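Local coordinates for mundticin KS immunity protein (Enterococcus mundtii, PDB 2ZRR) that contributes to the self-protection of its bacteriocin-producing host, probably against its own mundticin KS, at residues 74-86 / 100-112. Numbering follows the deposited sequence.
Sequences SVPLVLSRMNIEI and NQSKKLKELMSIS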
loop_
_atom_site.group_PDB
_atom_site.type_symbol
_atom_site.label_atom_id
_atom_site.label_comp_id
_atom_site.label_asym_id
_atom_site.label_seq_id
_atom_site.Cartn_x
_atom_site.Cartn_y
_atom_site.Cartn_z
ATOM N N SER A 74 1.010 -13.983 -7.213
ATOM C CA SER A 74 2.394 -13.525 -7.141
ATOM C C SER A 74 2.429 -12.083 -6.660
ATOM O O SER A 74 1.454 -11.339 -6.813
ATOM C CB SER A 74 3.029 -13.575 -8.525
ATOM O OG SER A 74 2.615 -12.433 -9.258
ATOM N N VAL A 75 3.563 -11.673 -6.099
ATOM C CA VAL A 75 3.685 -10.299 -5.628
ATOM C C VAL A 75 3.493 -9.270 -6.754
ATOM O O VAL A 75 2.742 -8.301 -6.589
ATOM C CB VAL A 75 5.048 -10.069 -4.908
ATOM C CG1 VAL A 75 5.411 -8.580 -4.917
ATOM C CG2 VAL A 75 4.957 -10.569 -3.458
ATOM N N PRO A 76 4.164 -9.456 -7.909
ATOM C CA PRO A 76 3.984 -8.474 -8.998
ATOM C C PRO A 76 2.529 -8.295 -9.474
ATOM O O PRO A 76 2.106 -7.183 -9.786
ATOM C CB PRO A 76 4.896 -8.983 -10.117
ATOM C CG PRO A 76 5.847 -9.957 -9.450
ATOM C CD PRO A 76 5.119 -10.523 -8.261
ATOM N N LEU A 77 1.765 -9.386 -9.523
ATOM C CA LEU A 77 0.368 -9.312 -9.957
ATOM C C LEU A 77 -0.495 -8.508 -8.987
ATOM O O LEU A 77 -1.252 -7.622 -9.402
ATOM C CB LEU A 77 -0.224 -10.716 -10.098
ATOM C CG LEU A 77 -1.756 -10.766 -10.164
ATOM C CD1 LEU A 77 -2.257 -9.863 -11.280
ATOM C CD2 LEU A 77 -2.204 -12.193 -10.392
ATOM N N VAL A 78 -0.375 -8.828 -7.696
ATOM C CA VAL A 78 -1.135 -8.158 -6.637
ATOM C C VAL A 78 -0.799 -6.681 -6.533
ATOM O O VAL A 78 -1.689 -5.844 -6.430
ATOM C CB VAL A 78 -0.869 -8.811 -5.255
ATOM C CG1 VAL A 78 -1.215 -7.837 -4.141
ATOM C CG2 VAL A 78 -1.697 -10.067 -5.101
ATOM N N LEU A 79 0.494 -6.370 -6.559
ATOM C CA LEU A 79 0.964 -4.993 -6.458
ATOM C C LEU A 79 0.670 -4.146 -7.684
ATOM O O LEU A 79 0.474 -2.938 -7.572
ATOM C CB LEU A 79 2.460 -4.976 -6.183
ATOM C CG LEU A 79 2.812 -5.397 -4.763
ATOM C CD1 LEU A 79 4.308 -5.574 -4.636
ATOM C CD2 LEU A 79 2.291 -4.350 -3.799
ATOM N N SER A 80 0.666 -4.764 -8.857
ATOM C CA SER A 80 0.366 -4.028 -10.079
ATOM C C SER A 80 -1.095 -3.569 -10.018
ATOM O O SER A 80 -1.437 -2.461 -10.448
ATOM C CB SER A 80 0.588 -4.925 -11.300
ATOM O OG SER A 80 1.910 -5.436 -11.322
ATOM N N ARG A 81 -1.945 -4.433 -9.466
ATOM C CA ARG A 81 -3.372 -4.146 -9.317
ATOM C C ARG A 81 -3.584 -3.105 -8.214
ATOM O O ARG A 81 -4.485 -2.266 -8.289
ATOM C CB ARG A 81 -4.128 -5.443 -8.988
ATOM C CG ARG A 81 -4.276 -6.373 -10.197
ATOM C CD ARG A 81 -4.735 -7.787 -9.839
ATOM N NE ARG A 81 -5.169 -8.513 -11.037
ATOM C CZ ARG A 81 -5.564 -9.785 -11.065
ATOM N NH1 ARG A 81 -5.594 -10.512 -9.957
ATOM N NH2 ARG A 81 -5.932 -10.333 -12.216
ATOM N N MET A 82 -2.732 -3.161 -7.197
ATOM C CA MET A 82 -2.814 -2.236 -6.079
ATOM C C MET A 82 -2.337 -0.867 -6.504
ATOM O O MET A 82 -2.920 0.147 -6.134
ATOM C CB MET A 82 -1.949 -2.730 -4.925
ATOM C CG MET A 82 -1.702 -1.684 -3.853
ATOM S SD MET A 82 -0.506 -2.233 -2.625
ATOM C CE MET A 82 -0.917 -1.139 -1.278
ATOM N N ASN A 83 -1.257 -0.853 -7.273
ATOM C CA ASN A 83 -0.674 0.385 -7.765
ATOM C C ASN A 83 -1.772 1.230 -8.384
ATOM O O ASN A 83 -1.841 2.440 -8.169
ATOM C CB ASN A 83 0.402 0.068 -8.807
ATOM C CG ASN A 83 0.991 1.314 -9.444
ATOM O OD1 ASN A 83 0.954 2.405 -8.868
ATOM N ND2 ASN A 83 1.543 1.156 -10.646
ATOM N N ILE A 84 -2.639 0.583 -9.152
ATOM C CA ILE A 84 -3.734 1.283 -9.794
ATOM C C ILE A 84 -4.691 1.830 -8.737
ATOM O O ILE A 84 -5.058 3.007 -8.759
ATOM C CB ILE A 84 -4.488 0.335 -10.740
ATOM C CG1 ILE A 84 -3.573 -0.057 -11.902
ATOM C CG2 ILE A 84 -5.753 1.002 -11.261
ATOM C CD1 ILE A 84 -2.960 1.130 -12.634
ATOM N N GLU A 85 -5.077 0.970 -7.802
ATOM C CA GLU A 85 -5.987 1.346 -6.731
ATOM C C GLU A 85 -5.542 2.559 -5.918
ATOM O O GLU A 85 -6.334 3.465 -5.683
ATOM C CB GLU A 85 -6.187 0.163 -5.795
ATOM C CG GLU A 85 -7.613 -0.301 -5.703
ATOM C CD GLU A 85 -7.712 -1.703 -5.156
ATOM O OE1 GLU A 85 -8.005 -1.853 -3.950
ATOM O OE2 GLU A 85 -7.495 -2.655 -5.937
ATOM N N ILE A 86 -4.284 2.571 -5.481
ATOM C CA ILE A 86 -3.755 3.686 -4.686
ATOM C C ILE A 86 -3.799 5.005 -5.459
ATOM O O ILE A 86 -3.647 6.086 -4.882
ATOM C CB ILE A 86 -2.291 3.418 -4.234
ATOM C CG1 ILE A 86 -2.235 2.132 -3.412
ATOM C CG2 ILE A 86 -1.770 4.577 -3.386
ATOM C CD1 ILE A 86 -0.848 1.771 -2.942
ATOM N N ASN A 100 7.981 11.497 3.568
ATOM C CA ASN A 100 8.254 10.165 4.096
ATOM C C ASN A 100 7.238 9.089 3.715
ATOM O O ASN A 100 7.600 7.930 3.524
ATOM C CB ASN A 100 8.369 10.230 5.620
ATOM C CG ASN A 100 9.679 10.840 6.077
ATOM O OD1 ASN A 100 10.023 10.794 7.260
ATOM N ND2 ASN A 100 10.421 11.418 5.132
ATOM N N GLN A 101 5.971 9.468 3.604
ATOM C CA GLN A 101 4.936 8.504 3.257
ATOM C C GLN A 101 4.895 8.173 1.776
ATOM O O GLN A 101 4.740 7.011 1.405
ATOM C CB GLN A 101 3.583 9.014 3.720
ATOM C CG GLN A 101 3.396 8.864 5.209
ATOM C CD GLN A 101 2.305 9.762 5.727
ATOM O OE1 GLN A 101 1.662 10.465 4.951
ATOM N NE2 GLN A 101 2.085 9.748 7.042
ATOM N N SER A 102 5.032 9.188 0.928
ATOM C CA SER A 102 5.029 8.962 -0.518
ATOM C C SER A 102 6.249 8.131 -0.914
ATOM O O SER A 102 6.192 7.339 -1.857
ATOM C CB SER A 102 5.061 10.287 -1.268
ATOM O OG SER A 102 5.375 11.335 -0.381
ATOM N N LYS A 103 7.349 8.314 -0.189
ATOM C CA LYS A 103 8.567 7.569 -0.466
ATOM C C LYS A 103 8.368 6.128 -0.056
ATOM O O LYS A 103 8.905 5.218 -0.685
ATOM C CB LYS A 103 9.754 8.169 0.292
ATOM C CG LYS A 103 10.395 9.364 -0.412
ATOM C CD LYS A 103 11.873 9.487 -0.069
ATOM C CE LYS A 103 12.107 10.523 1.023
ATOM N NZ LYS A 103 12.638 9.903 2.274
ATOM N N LYS A 104 7.593 5.920 1.006
ATOM C CA LYS A 104 7.306 4.569 1.482
ATOM C C LYS A 104 6.436 3.883 0.432
ATOM O O LYS A 104 6.613 2.702 0.140
ATOM C CB LYS A 104 6.560 4.620 2.816
ATOM C CG LYS A 104 7.366 4.139 4.002
ATOM C CD LYS A 104 7.956 2.764 3.765
ATOM C CE LYS A 104 8.788 2.313 4.955
ATOM N NZ LYS A 104 10.249 2.286 4.668
ATOM N N LEU A 105 5.502 4.641 -0.135
ATOM C CA LEU A 105 4.610 4.126 -1.168
ATOM C C LEU A 105 5.400 3.768 -2.433
ATOM O O LEU A 105 5.272 2.660 -2.964
ATOM C CB LEU A 105 3.540 5.168 -1.508
ATOM C CG LEU A 105 2.161 5.021 -0.847
ATOM C CD1 LEU A 105 1.152 5.924 -1.561
ATOM C CD2 LEU A 105 1.708 3.563 -0.893
ATOM N N LYS A 106 6.211 4.715 -2.909
ATOM C CA LYS A 106 7.034 4.521 -4.107
ATOM C C LYS A 106 7.957 3.326 -3.914
ATOM O O LYS A 106 8.214 2.557 -4.845
ATOM C CB LYS A 106 7.864 5.782 -4.390
ATOM C CG LYS A 106 7.033 6.994 -4.804
ATOM C CD LYS A 106 7.897 8.142 -5.315
ATOM C CE LYS A 106 8.062 9.226 -4.250
ATOM N NZ LYS A 106 7.938 10.609 -4.796
ATOM N N GLU A 107 8.452 3.181 -2.690
ATOM C CA GLU A 107 9.336 2.085 -2.333
ATOM C C GLU A 107 8.534 0.775 -2.402
ATOM O O GLU A 107 9.081 -0.306 -2.643
ATOM C CB GLU A 107 9.882 2.339 -0.927
ATOM C CG GLU A 107 10.455 1.141 -0.206
ATOM C CD GLU A 107 10.845 1.480 1.227
ATOM O OE1 GLU A 107 11.331 0.583 1.958
ATOM O OE2 GLU A 107 10.662 2.656 1.616
ATOM N N LEU A 108 7.224 0.879 -2.203
ATOM C CA LEU A 108 6.358 -0.290 -2.263
ATOM C C LEU A 108 6.212 -0.715 -3.724
ATOM O O LEU A 108 6.447 -1.878 -4.064
ATOM C CB LEU A 108 4.986 0.034 -1.659
ATOM C CG LEU A 108 3.914 -1.060 -1.663
ATOM C CD1 LEU A 108 4.384 -2.293 -0.892
ATOM C CD2 LEU A 108 2.657 -0.496 -1.052
ATOM N N MET A 109 5.836 0.231 -4.582
ATOM C CA MET A 109 5.670 -0.046 -6.011
ATOM C C MET A 109 6.981 -0.548 -6.620
ATOM O O MET A 109 6.988 -1.408 -7.501
ATOM C CB MET A 109 5.215 1.219 -6.744
ATOM C CG MET A 109 3.719 1.311 -6.967
ATOM S SD MET A 109 2.729 0.895 -5.502
ATOM C CE MET A 109 2.065 -0.706 -5.982
ATOM N N SER A 110 8.090 -0.003 -6.136
ATOM C CA SER A 110 9.411 -0.385 -6.611
ATOM C C SER A 110 9.706 -1.865 -6.408
ATOM O O SER A 110 10.624 -2.394 -7.029
ATOM C CB SER A 110 10.491 0.426 -5.894
ATOM O OG SER A 110 11.327 -0.422 -5.116
ATOM N N ILE A 111 8.963 -2.533 -5.531
ATOM C CA ILE A 111 9.208 -3.953 -5.307
ATOM C C ILE A 111 8.799 -4.689 -6.576
ATOM O O ILE A 111 9.448 -5.660 -6.986
ATOM C CB ILE A 111 8.412 -4.493 -4.106
ATOM C CG1 ILE A 111 9.019 -3.954 -2.814
ATOM C CG2 ILE A 111 8.466 -6.014 -4.081
ATOM C CD1 ILE A 111 8.202 -4.260 -1.585
ATOM N N SER A 112 7.722 -4.201 -7.189
ATOM C CA SER A 112 7.177 -4.732 -8.440
ATOM C C SER A 112 5.706 -4.364 -8.566
ATOM O O SER A 112 5.394 -3.473 -9.384
ATOM C CB SER A 112 7.346 -6.263 -8.545
ATOM O OG SER A 112 6.690 -6.957 -7.496
#
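The methyl CE of Met109 lies against Leu79 and Asn83 of helix 75-90, and no other residue of the contact has more of its surface covered. The Met109 chain bends at both chi2 (46°) and chi3 (-108°), which carries CE to 3.4 Å from Asn83 CB and close to the carbonyl oxygen of Leu79. There the methyl only packs against an oxygen already bonded to Asn83 N. Asn83 lies obliquely across the thioether, with OD1 3.5 Å from Met109 CG.

Deeper in, Leu108 splits its two methyls: CD1 faces Leu79 CD2 at 4.1 Å, while CD2 meets Met82 CE at 3.6 Å, the extended Met82 lying roughly perpendicular to Leu108. Met82 also touches Leu61 and Tyr64, so helix 55-70 covers the inner side of this packing. Further along, Ile86 and Leu105 run antiparallel alongside each other, CG2 of Ile86 lying 3.7 Å from CD1 of Leu105.

The other end is less ordered and more open to solvent. Ser112, last residue of the type I turn from Met109, is poorly ordered although its OG sits 3.3 Å from Val75 CG1 and also lies over Pro76, near exposed Ser80; Ile111 CG2 backs Val75 CG1. In this antiparallel pair of the four-helix bundle (143°), Met, Leu, Ile and Val carbons carry the contact without a polar bond between the segments; the match depends on shape, which probably leaves the polar turn less fixed.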